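Local coordinates for protein Two-component system sensor histidine kinase (Bacteroides thetaiotaomicron, PDB 3VA6) that probably transfers phosphate from ATP to a histidine as a hybrid two-component sensor kinase, represented here by its extracellular beta-propeller and beta-sandwich region, at residues A[12-17]-A[299-304]; A[274-279]-A[294-299]; A[420-425]-A[435-440]; A[482-487]-A[498-503]; A[670-675]-A[714-719]. One frame throughout, in Å; residues are numbered along the deposited sequence.

Contact 1 of 5, residues A[12-17]-A[299-304]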
# COMPACT_ATOMS: atom_id res chain seq x y z
N PHE A 12 -4.94 -11.66 19.62
CA PHE A 12 -5.68 -10.44 19.26
C PHE A 12 -5.36 -9.30 20.21
O PHE A 12 -4.86 -9.52 21.32
CB PHE A 12 -7.19 -10.71 19.32
CG PHE A 12 -7.63 -11.80 18.40
CD1 PHE A 12 -7.61 -13.12 18.81
CD2 PHE A 12 -8.02 -11.51 17.10
CE1 PHE A 12 -7.99 -14.14 17.95
CE2 PHE A 12 -8.41 -12.52 16.24
CZ PHE A 12 -8.39 -13.84 16.67
N ASP A 13 -5.62 -8.08 19.77
CA ASP A 13 -5.51 -6.96 20.67
C ASP A 13 -6.95 -6.45 20.86
O ASP A 13 -7.63 -6.02 19.93
CB ASP A 13 -4.38 -5.98 20.21
CG ASP A 13 -4.88 -4.60 19.83
OD1 ASP A 13 -4.53 -3.60 20.53
OD2 ASP A 13 -5.58 -4.50 18.80
N ASN A 14 -7.44 -6.66 22.08
CA ASN A 14 -8.85 -6.46 22.44
C ASN A 14 -9.16 -5.06 22.98
O ASN A 14 -8.42 -4.51 23.80
CB ASN A 14 -9.25 -7.53 23.44
CG ASN A 14 -9.16 -8.92 22.85
OD1 ASN A 14 -9.51 -9.15 21.68
ND2 ASN A 14 -8.65 -9.85 23.63
N ILE A 15 -10.27 -4.50 22.48
CA ILE A 15 -10.63 -3.10 22.66
C ILE A 15 -12.06 -3.04 23.17
O ILE A 15 -12.94 -3.73 22.65
CB ILE A 15 -10.53 -2.33 21.32
CG1 ILE A 15 -9.12 -2.47 20.74
CG2 ILE A 15 -10.91 -0.87 21.50
CD1 ILE A 15 -8.93 -1.91 19.34
N TYR A 16 -12.29 -2.22 24.19
CA TYR A 16 -13.59 -2.17 24.86
C TYR A 16 -14.13 -0.73 24.94
O TYR A 16 -13.38 0.23 24.99
CB TYR A 16 -13.49 -2.81 26.23
CG TYR A 16 -13.06 -4.26 26.18
CD1 TYR A 16 -11.77 -4.65 26.50
CD2 TYR A 16 -13.95 -5.26 25.81
CE1 TYR A 16 -11.38 -5.98 26.46
CE2 TYR A 16 -13.57 -6.59 25.75
CZ TYR A 16 -12.28 -6.95 26.08
OH TYR A 16 -11.90 -8.28 26.04
N LEU A 17 -15.44 -0.61 24.94
CA LEU A 17 -16.09 0.66 24.85
C LEU A 17 -16.69 1.16 26.14
O LEU A 17 -17.09 2.31 26.21
CB LEU A 17 -17.19 0.56 23.82
CG LEU A 17 -16.67 0.08 22.48
CD1 LEU A 17 -17.73 0.30 21.40
CD2 LEU A 17 -15.42 0.87 22.13
N GLY A 299 -17.29 -6.73 23.04
CA GLY A 299 -16.06 -6.02 22.63
C GLY A 299 -15.53 -6.22 21.20
O GLY A 299 -16.17 -6.84 20.35
N ILE A 300 -14.34 -5.67 20.96
CA ILE A 300 -13.71 -5.71 19.66
C ILE A 300 -12.41 -6.51 19.75
O ILE A 300 -11.67 -6.40 20.73
CB ILE A 300 -13.39 -4.29 19.15
CG1 ILE A 300 -14.66 -3.57 18.69
CG2 ILE A 300 -12.43 -4.37 17.98
CD1 ILE A 300 -14.47 -2.07 18.53
N SER A 301 -12.17 -7.35 18.76
CA SER A 301 -10.92 -8.09 18.66
C SER A 301 -10.28 -7.67 17.37
O SER A 301 -10.83 -7.90 16.29
CB SER A 301 -11.15 -9.60 18.67
OG SER A 301 -11.20 -10.11 19.99
N LEU A 302 -9.12 -7.02 17.48
CA LEU A 302 -8.34 -6.59 16.32
C LEU A 302 -7.26 -7.61 16.01
O LEU A 302 -6.44 -7.93 16.88
CB LEU A 302 -7.68 -5.23 16.59
CG LEU A 302 -6.65 -4.67 15.61
CD1 LEU A 302 -7.28 -4.36 14.26
CD2 LEU A 302 -6.04 -3.43 16.23
N SER A 303 -7.27 -8.12 14.77
CA SER A 303 -6.17 -8.93 14.30
C SER A 303 -5.33 -8.13 13.32
O SER A 303 -5.78 -7.80 12.23
CB SER A 303 -6.66 -10.22 13.64
OG SER A 303 -5.54 -11.07 13.40
N ARG A 304 -4.12 -7.81 13.74
CA ARG A 304 -3.24 -7.00 12.93
C ARG A 304 -2.72 -7.81 11.78
O ARG A 304 -2.34 -8.96 11.97
CB ARG A 304 -2.05 -6.48 13.74
CG ARG A 304 -2.43 -5.55 14.87
CD ARG A 304 -1.19 -5.05 15.60
NE ARG A 304 -1.39 -5.24 17.03
CZ ARG A 304 -0.82 -6.22 17.74
NH1 ARG A 304 0.06 -7.07 17.16
NH2 ARG A 304 -1.09 -6.35 19.05
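Asp13 and Leu302, and likewise Ile15 and Ile300, face each other as antiparallel hydrogen-bonded pairs with two backbone bonds each. Asp13 N reaches Leu302 O at 3.0 Å and Ile15 O takes the N-H of Ile300 at 2.9 Å, while the two short strands run 152° apart in direction.

Between these pairs Asn14 and Ser301 form the non-hydrogen-bonded pair, and their side chains supply the polar link. Ser301 OG donates to Asn14 OD1 at 2.6 Å, tilted 28° out of the amide's carbonyl plane. With CG anti to the carbonyl carbon (chi1 -63°), Asn14 turns OD1 to the serine, and its ND2 bonds to Ser275 O. Replaced by an alanine, this residue would probably leave the Ser301 hydroxyl without this acceptor and the Ser275 carbonyl without that donor.

The topology is the closure of a beta-propeller: strand 13-15, from the chain's beginning, becomes the outermost strand of a four-stranded blade whose other three strands, 281-286, 292-296 and 299-303, come some 270 residues later.

Apolar contacts lie on both faces. Ile15 CB meets Ile300 CB at 4.1 Å, and both residues also pack on Trp293; on the face of Asn14 and Ser301, the CD2 side of the Phe12 ring comes 4.0 Å from Ser301 CB. Beyond the strand Arg304 turns to a salt bridge with Asp686.

Contact 2 of 5, residues A[274-279]-A[294-299]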
# COMPACT_ATOMS: atom_id res chain seq x y z
N GLN A 274 -5.65 -12.54 25.52
CA GLN A 274 -5.32 -12.27 24.12
C GLN A 274 -6.21 -13.06 23.18
O GLN A 274 -6.06 -12.96 21.97
CB GLN A 274 -3.88 -12.65 23.83
CG GLN A 274 -2.84 -11.81 24.55
CD GLN A 274 -1.44 -12.41 24.51
OE1 GLN A 274 -1.19 -13.45 23.90
NE2 GLN A 274 -0.52 -11.76 25.21
N SER A 275 -7.13 -13.85 23.73
CA SER A 275 -8.00 -14.68 22.90
C SER A 275 -9.16 -13.85 22.34
O SER A 275 -9.43 -12.75 22.82
CB SER A 275 -8.52 -15.89 23.71
OG SER A 275 -9.61 -15.58 24.56
N LEU A 276 -9.83 -14.39 21.32
CA LEU A 276 -11.03 -13.77 20.74
C LEU A 276 -11.92 -13.30 21.87
O LEU A 276 -12.25 -14.10 22.74
CB LEU A 276 -11.80 -14.80 19.90
CG LEU A 276 -12.81 -14.38 18.83
CD1 LEU A 276 -14.04 -15.27 18.84
CD2 LEU A 276 -13.21 -12.96 19.07
N THR A 277 -12.32 -12.03 21.86
CA THR A 277 -12.98 -11.44 23.02
C THR A 277 -14.28 -12.16 23.38
O THR A 277 -14.57 -12.32 24.57
CB THR A 277 -13.20 -9.92 22.85
OG1 THR A 277 -13.52 -9.36 24.13
CG2 THR A 277 -14.31 -9.60 21.86
N ASN A 278 -15.00 -12.64 22.38
CA ASN A 278 -16.32 -13.25 22.55
C ASN A 278 -16.66 -14.15 21.36
O ASN A 278 -16.22 -13.90 20.25
CB ASN A 278 -17.34 -12.12 22.68
CG ASN A 278 -18.74 -12.60 22.99
OD1 ASN A 278 -19.56 -12.75 22.09
ND2 ASN A 278 -19.03 -12.80 24.25
N ASN A 279 -17.45 -15.19 21.58
CA ASN A 279 -17.76 -16.17 20.50
C ASN A 279 -18.90 -15.80 19.52
O ASN A 279 -19.06 -16.44 18.48
CB ASN A 279 -18.01 -17.57 21.08
CG ASN A 279 -16.76 -18.20 21.64
OD1 ASN A 279 -15.65 -17.90 21.21
ND2 ASN A 279 -16.92 -19.07 22.61
N LEU A 294 -12.97 -7.49 14.42
CA LEU A 294 -14.10 -8.34 14.74
C LEU A 294 -14.99 -7.68 15.78
O LEU A 294 -14.53 -7.31 16.83
CB LEU A 294 -13.59 -9.68 15.31
CG LEU A 294 -12.62 -10.49 14.45
CD1 LEU A 294 -12.02 -11.65 15.24
CD2 LEU A 294 -13.35 -11.02 13.24
N GLY A 295 -16.28 -7.56 15.48
CA GLY A 295 -17.26 -6.99 16.40
C GLY A 295 -18.10 -8.07 17.07
O GLY A 295 -18.74 -8.89 16.39
N THR A 296 -18.13 -8.08 18.40
CA THR A 296 -18.78 -9.17 19.12
C THR A 296 -19.82 -8.72 20.17
O THR A 296 -20.10 -7.51 20.33
CB THR A 296 -17.73 -10.02 19.84
OG1 THR A 296 -17.40 -9.40 21.09
CG2 THR A 296 -16.51 -10.22 19.00
N ASP A 297 -20.39 -9.71 20.86
CA ASP A 297 -21.33 -9.51 21.96
C ASP A 297 -20.65 -8.98 23.24
O ASP A 297 -21.32 -8.55 24.18
CB ASP A 297 -22.07 -10.82 22.28
CG ASP A 297 -23.52 -10.59 22.66
OD1 ASP A 297 -24.25 -9.88 21.92
OD2 ASP A 297 -23.93 -11.14 23.69
N TYR A 298 -19.32 -9.03 23.28
CA TYR A 298 -18.57 -8.37 24.33
C TYR A 298 -17.24 -7.84 23.77
O TYR A 298 -16.19 -8.44 24.00
CB TYR A 298 -18.35 -9.33 25.50
CG TYR A 298 -17.78 -8.68 26.73
CD1 TYR A 298 -18.55 -7.81 27.49
CD2 TYR A 298 -16.46 -8.92 27.14
CE1 TYR A 298 -18.03 -7.18 28.60
CE2 TYR A 298 -15.93 -8.30 28.26
CZ TYR A 298 -16.72 -7.43 29.00
OH TYR A 298 -16.23 -6.79 30.14
N GLY A 299 -17.29 -6.73 23.04
CA GLY A 299 -16.06 -6.02 22.63
C GLY A 299 -15.53 -6.22 21.20
O GLY A 299 -16.17 -6.84 20.35
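The irregular run 274-279 passes beside the turn that follows strand 292-296 without any backbone-to-backbone hydrogen bond, bringing the CA atoms of Asn278 and Tyr298 to 5.7 Å. Side chains therefore make the joint. Thr277 OG1, anti to its own amide nitrogen at chi1 -165°, gives a hydrogen bond to Tyr298 O at 2.8 Å, almost in line with the carbonyl; the same hydroxyl is also bonded to Tyr16 OH. Its methyl, CG2, faces the side chain of Thr296. That threonine is bound up within its own turn: OG1 accepts from Tyr298 N at 2.9 Å, an ST turn, and donates to Gly299 O, which also takes the N-H of Thr296. Asn278 lays CB against Thr296 CB at 3.6 Å and offers OD1 to Asp297 N in a weak bond, its main partner being Ile280 N; the amide plane stands 55° from the Tyr298 ring. Further down, Leu276 CD2 touches Leu294 CD1 at 4.2 Å.

The contact thus lays the connection between strands 264-266 and 281-286, which belong to two successive propeller blades, over the 296-299 turn of the second blade. Asp297 OD1 is held by Trp282 NE1 of strand 281-286, and Thr277 N bonds to Ser301 OG on strand 299-303.

Contact 3 of 5, residues A[420-425]-A[435-440]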
# COMPACT_ATOMS: atom_id res chain seq x y z
N TRP A 420 20.53 -0.53 -30.05
CA TRP A 420 20.21 -1.42 -28.94
C TRP A 420 21.29 -1.39 -27.88
O TRP A 420 22.22 -2.21 -27.89
CB TRP A 420 19.98 -2.83 -29.46
CG TRP A 420 18.79 -2.94 -30.39
CD1 TRP A 420 17.72 -2.05 -30.51
CD2 TRP A 420 18.50 -4.00 -31.35
NE1 TRP A 420 16.83 -2.48 -31.46
CE2 TRP A 420 17.23 -3.64 -32.00
CE3 TRP A 420 19.15 -5.17 -31.73
CZ2 TRP A 420 16.66 -4.44 -32.98
CZ3 TRP A 420 18.56 -5.96 -32.73
CH2 TRP A 420 17.35 -5.61 -33.34
N THR A 421 21.16 -0.44 -26.97
CA THR A 421 22.17 -0.22 -25.96
C THR A 421 21.73 -0.84 -24.66
O THR A 421 20.65 -0.57 -24.17
CB THR A 421 22.47 1.27 -25.77
OG1 THR A 421 23.18 1.74 -26.92
CG2 THR A 421 23.32 1.49 -24.55
N TYR A 422 22.63 -1.64 -24.10
CA TYR A 422 22.34 -2.46 -22.93
C TYR A 422 22.98 -1.92 -21.67
O TYR A 422 22.44 -2.08 -20.59
CB TYR A 422 22.81 -3.90 -23.19
CG TYR A 422 21.76 -4.73 -23.88
CD1 TYR A 422 21.30 -4.39 -25.15
CD2 TYR A 422 21.18 -5.82 -23.25
CE1 TYR A 422 20.31 -5.14 -25.77
CE2 TYR A 422 20.21 -6.58 -23.87
CZ TYR A 422 19.77 -6.24 -25.12
OH TYR A 422 18.79 -6.99 -25.71
N TYR A 423 24.12 -1.27 -21.81
CA TYR A 423 24.85 -0.82 -20.64
C TYR A 423 25.80 0.32 -21.00
O TYR A 423 26.28 0.40 -22.13
CB TYR A 423 25.61 -2.00 -20.03
CG TYR A 423 25.68 -2.01 -18.51
CD1 TYR A 423 24.63 -2.51 -17.75
CD2 TYR A 423 26.81 -1.54 -17.85
CE1 TYR A 423 24.69 -2.55 -16.37
CE2 TYR A 423 26.89 -1.58 -16.46
CZ TYR A 423 25.82 -2.09 -15.72
OH TYR A 423 25.90 -2.10 -14.35
N ILE A 424 26.07 1.17 -20.01
CA ILE A 424 26.84 2.36 -20.19
C ILE A 424 27.56 2.77 -18.91
O ILE A 424 27.00 2.66 -17.82
CB ILE A 424 25.90 3.52 -20.61
CG1 ILE A 424 26.71 4.79 -20.91
CG2 ILE A 424 24.88 3.78 -19.52
CD1 ILE A 424 25.85 5.98 -21.31
N PHE A 425 28.82 3.23 -19.05
CA PHE A 425 29.54 3.93 -17.98
C PHE A 425 30.67 4.80 -18.51
O PHE A 425 31.11 4.61 -19.63
CB PHE A 425 30.10 2.95 -16.94
CG PHE A 425 31.31 2.18 -17.41
CD1 PHE A 425 31.18 0.93 -18.01
CD2 PHE A 425 32.59 2.70 -17.25
CE1 PHE A 425 32.29 0.23 -18.45
CE2 PHE A 425 33.70 2.00 -17.69
CZ PHE A 425 33.56 0.77 -18.29
N SER A 435 27.83 -0.70 -24.12
CA SER A 435 27.64 -2.09 -24.57
C SER A 435 26.39 -2.18 -25.43
O SER A 435 25.43 -1.45 -25.20
CB SER A 435 27.52 -3.04 -23.39
OG SER A 435 26.23 -2.95 -22.84
N THR A 436 26.40 -3.08 -26.39
CA THR A 436 25.37 -3.11 -27.40
C THR A 436 24.98 -4.54 -27.71
O THR A 436 25.74 -5.47 -27.46
CB THR A 436 25.88 -2.38 -28.66
OG1 THR A 436 25.78 -0.97 -28.44
CG2 THR A 436 25.08 -2.72 -29.91
N CYS A 437 23.78 -4.70 -28.27
CA CYS A 437 23.32 -5.95 -28.85
C CYS A 437 23.55 -5.81 -30.36
O CYS A 437 23.09 -4.84 -30.94
CB CYS A 437 21.82 -6.14 -28.58
SG CYS A 437 21.02 -7.52 -29.43
N LEU A 438 24.24 -6.76 -30.98
CA LEU A 438 24.60 -6.70 -32.41
C LEU A 438 25.83 -5.85 -32.76
O LEU A 438 26.52 -6.20 -33.71
CB LEU A 438 23.42 -6.26 -33.30
CG LEU A 438 22.61 -7.35 -34.00
CD1 LEU A 438 21.35 -6.75 -34.60
CD2 LEU A 438 23.43 -8.09 -35.06
N GLY A 439 26.10 -4.76 -32.03
CA GLY A 439 27.12 -3.78 -32.44
C GLY A 439 28.39 -3.80 -31.60
O GLY A 439 29.28 -2.97 -31.77
N GLY A 440 28.47 -4.75 -30.67
CA GLY A 440 29.66 -4.87 -29.83
C GLY A 440 29.72 -3.80 -28.77
O GLY A 440 28.68 -3.35 -28.30
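A beta hairpin of strands 421-426 and 431-436 carries a beta bulge here: Thr421 pairs with Thr436, but Tyr423 rather than Tyr422 stands opposite Ser435. Tyr422 is the extra residue. Ser435 consequently bonds to two consecutive residues, its O accepting from Tyr422 N at 3.0 Å and its N donating to Tyr423 O at 2.8 Å. Beyond the bulge, Cys437 N reaches Trp420 O at 3.0 Å.

Cys437 sits between two aromatic side chains. Its CB lies against Tyr422 CE1 at 3.3 Å, and its SG, anti to the backbone nitrogen (chi1 171°), approaches Trp420 CE3 at 3.8 Å; both sulfur-aromatic contacts are oblique. Trp420 and Leu438 extend alongside each other, CZ3 to CD1. The Tyr422 ring also makes a cation-pi contact with Arg376, so a serine in its place would probably deprive Cys437 of one aromatic neighbour and leave the arginine without its ring.

Strand 421-426 is the innermost strand of its propeller blade, followed outward by strands 431-436, 441-445 and 457-463. Across the gap to the preceding blade, Tyr423 stacks on His377 and Ile424 meets Tyr379 of strand 375-380; toward the next blade, Ser435 OG bonds to Asn475 O and Phe425 packs on Ile477 of strand 474-479.

Contact 4 of 5, residues A[482-487]-A[498-503]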
# COMPACT_ATOMS: atom_id res chain seq x y z
N GLU A 482 41.57 -1.55 -10.97
CA GLU A 482 42.80 -1.26 -11.74
C GLU A 482 42.55 -1.11 -13.27
O GLU A 482 43.44 -1.40 -14.07
CB GLU A 482 43.95 -2.26 -11.40
CG GLU A 482 43.60 -3.77 -11.45
CD GLU A 482 42.80 -4.28 -10.24
OE1 GLU A 482 42.86 -3.66 -9.15
OE2 GLU A 482 42.09 -5.32 -10.40
N GLY A 483 41.36 -0.64 -13.66
CA GLY A 483 41.16 -0.04 -14.98
C GLY A 483 40.63 -0.96 -16.07
O GLY A 483 40.22 -0.47 -17.12
N ASN A 484 40.62 -2.28 -15.86
CA ASN A 484 40.20 -3.22 -16.91
C ASN A 484 38.68 -3.23 -17.05
O ASN A 484 37.97 -2.89 -16.11
CB ASN A 484 40.72 -4.62 -16.63
CG ASN A 484 42.23 -4.67 -16.56
OD1 ASN A 484 42.80 -5.04 -15.54
ND2 ASN A 484 42.89 -4.28 -17.65
N VAL A 485 38.18 -3.58 -18.22
CA VAL A 485 36.74 -3.62 -18.46
C VAL A 485 36.33 -5.07 -18.66
O VAL A 485 36.81 -5.75 -19.57
CB VAL A 485 36.35 -2.77 -19.69
CG1 VAL A 485 34.87 -2.91 -19.99
CG2 VAL A 485 36.70 -1.30 -19.50
N TRP A 486 35.42 -5.54 -17.80
CA TRP A 486 34.94 -6.92 -17.83
C TRP A 486 33.64 -6.99 -18.55
O TRP A 486 32.77 -6.17 -18.31
CB TRP A 486 34.80 -7.45 -16.42
CG TRP A 486 36.13 -7.62 -15.76
CD1 TRP A 486 36.86 -6.68 -15.04
CD2 TRP A 486 36.97 -8.82 -15.76
NE1 TRP A 486 38.05 -7.20 -14.60
CE2 TRP A 486 38.17 -8.48 -15.00
CE3 TRP A 486 36.84 -10.08 -16.29
CZ2 TRP A 486 39.18 -9.39 -14.79
CZ3 TRP A 486 37.87 -11.00 -16.06
CH2 TRP A 486 39.01 -10.66 -15.33
N VAL A 487 33.48 -7.97 -19.43
CA VAL A 487 32.30 -8.02 -20.30
C VAL A 487 31.45 -9.27 -20.04
O VAL A 487 31.94 -10.40 -20.16
CB VAL A 487 32.71 -8.00 -21.78
CG1 VAL A 487 31.48 -7.74 -22.65
CG2 VAL A 487 33.80 -6.96 -22.03
N ILE A 498 38.86 -6.90 -21.22
CA ILE A 498 39.54 -5.96 -22.12
C ILE A 498 40.53 -5.13 -21.32
O ILE A 498 40.15 -4.54 -20.31
CB ILE A 498 38.55 -4.95 -22.76
CG1 ILE A 498 37.41 -5.69 -23.49
CG2 ILE A 498 39.27 -3.96 -23.67
CD1 ILE A 498 36.45 -4.77 -24.20
N ASN A 499 41.78 -5.08 -21.76
CA ASN A 499 42.76 -4.13 -21.24
C ASN A 499 42.79 -2.91 -22.16
O ASN A 499 43.37 -2.98 -23.23
CB ASN A 499 44.13 -4.77 -21.17
CG ASN A 499 45.16 -3.88 -20.50
OD1 ASN A 499 46.14 -4.37 -19.94
ND2 ASN A 499 44.94 -2.57 -20.53
N PRO A 500 42.17 -1.79 -21.75
CA PRO A 500 41.95 -0.68 -22.69
C PRO A 500 43.23 0.09 -23.07
O PRO A 500 43.21 0.86 -24.01
CB PRO A 500 40.99 0.22 -21.92
CG PRO A 500 41.29 -0.03 -20.49
CD PRO A 500 41.88 -1.41 -20.37
N ARG A 501 44.31 -0.11 -22.34
CA ARG A 501 45.60 0.47 -22.71
C ARG A 501 46.21 -0.24 -23.92
O ARG A 501 46.52 0.39 -24.92
CB ARG A 501 46.57 0.36 -21.53
CG ARG A 501 46.18 1.20 -20.33
CD ARG A 501 46.22 0.42 -19.01
NE ARG A 501 45.25 0.94 -18.05
CZ ARG A 501 45.49 1.89 -17.14
NH1 ARG A 501 46.69 2.48 -17.01
NH2 ARG A 501 44.49 2.26 -16.33
N THR A 502 46.39 -1.55 -23.80
CA THR A 502 46.95 -2.38 -24.86
C THR A 502 45.89 -2.88 -25.84
O THR A 502 46.20 -3.24 -26.97
CB THR A 502 47.69 -3.60 -24.27
OG1 THR A 502 46.83 -4.28 -23.34
CG2 THR A 502 48.97 -3.16 -23.57
N ARG A 503 44.64 -2.89 -25.40
CA ARG A 503 43.49 -3.40 -26.15
C ARG A 503 43.37 -4.93 -26.13
O ARG A 503 42.56 -5.52 -26.85
CB ARG A 503 43.47 -2.87 -27.59
CG ARG A 503 43.40 -1.35 -27.67
CD ARG A 503 43.22 -0.92 -29.11
NE ARG A 503 41.87 -1.26 -29.60
CZ ARG A 503 40.98 -0.38 -30.08
NH1 ARG A 503 41.29 0.91 -30.18
NH2 ARG A 503 39.77 -0.79 -30.48
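Ile498 spreads its CG1-CD1 arm against one methyl of Val487: CD1 and CG2 are 4.1 Å apart, the two side chains meeting at a slant. The isoleucine's CG1 is anti to its carbonyl carbon (chi1 -55°), which carries the arm beside Val485 O and on to the valine two residues further along. Val485 completes the apolar group, with its CB 4.4 Å from Ile498 CB. All three side chains share one face of the sheet; Ile498 also reaches Tyr463 of the preceding blade, whereas both valines pack on Ile477 in the neighbouring strand.

Val485 and Ile498 are an antiparallel hydrogen-bonded pair. Val485 N gives its hydrogen to Ile498 O at 3.0 Å, in the carbonyl plane, and Ile498 N returns a bond to Val485 O at 2.9 Å; both are nearly straight, at 173° and 172°. They belong to the hairpin of strands 485-489 and 495-499, the two central strands of a four-stranded propeller blade flanked by 474-479 and 504-508.

Toward the open end of the hairpin the chains diverge and no further backbone bond crosses. Asn484 still lays CB near Ile498 O, at 3.7 Å. The Pro500 ring takes over from the ladder, with CG 3.6 Å from Gly483 O. Arg501 then folds back over Gly483, its NH2 lying 4.3 Å from the glycine CA, where the absence of a side chain makes way for the guanidinium.

Contact 5 of 5, residues A[670-675]-A[714-719]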
# COMPACT_ATOMS: atom_id res chain seq x y z
N ASP A 670 -10.11 32.59 29.27
CA ASP A 670 -10.27 31.54 30.28
C ASP A 670 -10.42 30.12 29.70
O ASP A 670 -10.79 29.18 30.41
CB ASP A 670 -11.44 31.88 31.24
CG ASP A 670 -12.83 31.77 30.59
OD1 ASP A 670 -12.95 31.84 29.34
OD2 ASP A 670 -13.82 31.66 31.34
N GLN A 671 -10.14 29.97 28.40
CA GLN A 671 -10.09 28.65 27.75
C GLN A 671 -8.61 28.35 27.53
O GLN A 671 -8.17 28.03 26.42
CB GLN A 671 -10.89 28.63 26.44
CG GLN A 671 -12.40 28.84 26.62
CD GLN A 671 -13.22 28.79 25.33
OE1 GLN A 671 -12.80 29.27 24.31
NE2 GLN A 671 -14.43 28.25 25.40
N ASN A 672 -7.85 28.44 28.63
CA ASN A 672 -6.39 28.45 28.60
C ASN A 672 -5.76 27.30 29.38
O ASN A 672 -4.54 27.30 29.62
CB ASN A 672 -5.86 29.79 29.12
CG ASN A 672 -6.01 29.93 30.61
OD1 ASN A 672 -7.09 29.77 31.15
ND2 ASN A 672 -4.91 30.24 31.29
N ASN A 673 -6.58 26.33 29.78
CA ASN A 673 -6.05 25.06 30.26
C ASN A 673 -6.43 23.98 29.23
O ASN A 673 -7.56 23.48 29.19
CB ASN A 673 -6.55 24.76 31.67
CG ASN A 673 -6.33 25.91 32.63
OD1 ASN A 673 -5.21 26.24 33.00
ND2 ASN A 673 -7.41 26.49 33.06
N LEU A 674 -5.46 23.63 28.38
CA LEU A 674 -5.68 22.77 27.24
C LEU A 674 -4.98 21.41 27.33
O LEU A 674 -3.85 21.28 27.82
CB LEU A 674 -5.24 23.50 25.97
CG LEU A 674 -5.75 24.94 25.89
CD1 LEU A 674 -5.11 25.64 24.72
CD2 LEU A 674 -7.27 24.98 25.82
N SER A 675 -5.68 20.40 26.85
CA SER A 675 -5.10 19.09 26.62
C SER A 675 -5.35 18.70 25.17
O SER A 675 -6.24 19.25 24.50
CB SER A 675 -5.66 18.05 27.60
OG SER A 675 -4.89 18.02 28.80
N TYR A 714 -1.21 21.46 28.54
CA TYR A 714 -0.67 22.75 29.01
C TYR A 714 -1.63 23.51 29.91
O TYR A 714 -2.80 23.57 29.63
CB TYR A 714 -0.29 23.65 27.84
CG TYR A 714 0.96 23.19 27.17
CD1 TYR A 714 0.92 22.39 26.04
CD2 TYR A 714 2.20 23.51 27.69
CE1 TYR A 714 2.08 21.95 25.42
CE2 TYR A 714 3.38 23.07 27.07
CZ TYR A 714 3.31 22.29 25.93
OH TYR A 714 4.48 21.88 25.32
N SER A 715 -1.11 24.10 30.99
CA SER A 715 -1.92 24.82 31.99
C SER A 715 -1.60 26.32 32.04
O SER A 715 -0.51 26.76 31.67
CB SER A 715 -1.72 24.20 33.37
OG SER A 715 -2.28 22.91 33.42
N ASN A 716 -2.59 27.10 32.50
CA ASN A 716 -2.48 28.54 32.75
C ASN A 716 -1.73 29.36 31.66
O ASN A 716 -0.72 30.00 31.93
CB ASN A 716 -1.95 28.78 34.16
CG ASN A 716 -2.43 30.09 34.75
OD1 ASN A 716 -3.59 30.47 34.61
ND2 ASN A 716 -1.52 30.80 35.42
N LEU A 717 -2.23 29.34 30.44
CA LEU A 717 -1.58 30.09 29.37
C LEU A 717 -2.04 31.54 29.38
O LEU A 717 -3.24 31.81 29.45
CB LEU A 717 -1.90 29.44 28.02
CG LEU A 717 -1.29 28.06 27.75
CD1 LEU A 717 -1.76 27.58 26.39
CD2 LEU A 717 0.24 28.12 27.80
N SER A 718 -1.10 32.49 29.33
CA SER A 718 -1.47 33.90 29.22
C SER A 718 -1.94 34.15 27.80
O SER A 718 -1.70 33.32 26.90
CB SER A 718 -0.30 34.82 29.53
OG SER A 718 0.70 34.16 30.27
N TYR A 719 -2.62 35.27 27.57
CA TYR A 719 -3.09 35.55 26.23
C TYR A 719 -1.88 35.71 25.33
O TYR A 719 -0.78 35.99 25.80
CB TYR A 719 -4.01 36.78 26.19
CG TYR A 719 -3.31 38.11 26.42
CD1 TYR A 719 -2.41 38.64 25.47
CD2 TYR A 719 -3.57 38.86 27.57
CE1 TYR A 719 -1.78 39.87 25.68
CE2 TYR A 719 -2.94 40.09 27.79
CZ TYR A 719 -2.05 40.59 26.84
OH TYR A 719 -1.43 41.79 27.08
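Asn672 grips Leu717 from two positions. Its backbone O accepts from Leu717 N at 3.2 Å, and its side-chain ND2 donates to Leu717 O at 2.9 Å. The second bond is bent (136°), with the donor above the plane of the leucine carbonyl. Chi1 of 73° places CG between the backbone N and the carbonyl carbon of Asn672, and from there the amide can reach back across to the other chain. The leucine's polar backbone is thereby bound on both sides, N and O, by one residue.

Asn673 adds a further side-chain bond, OD1 taking the N-H of Asn716 at 2.8 Å, nearly straight at 167°; it holds the bend where Asn716 adopts a positive phi.

These asparagines continue a beta ladder. Leu674 and Tyr714 form an antiparallel hydrogen-bonded pair, with Leu674 N 2.9 Å from Tyr714 O, joining strands 674-679 and 711-714 in one sheet of the beta-sandwich to which the Y_Y_Y region belongs. After Tyr714 the chain leaves that sheet, and strand 720-728 lies in the other.

The Leu717 side chain turns inward to the sandwich: CD1 meets Leu674 CD1 at 4.2 Å, and the residue also packs on Leu695 of the facing sheet, as Leu674 does on Ile643 of its own.

How the contacts relate
Contacts 1 and 2 share one propeller blade, their centres about 7 Å apart; residues 274-279 and 294-298 fall between the two segments of contact 1, which closes the first propeller's ring, and Gly299 belongs to both contacts. Contacts 3 and 4 follow in the chain, in successive blades of a second propeller, about 17 Å apart between centres and touching where Phe425 packs on Val485. They lie on the opposite side of the chain's centre, about 58 to 69 Å from the first pair. Contact 5 comes last, in the C-terminal sandwich, about 35 Å from contact 1 but 69 to 74 Å from contacts 3 and 4. The extracellular region is thus two propellers followed by a sandwich.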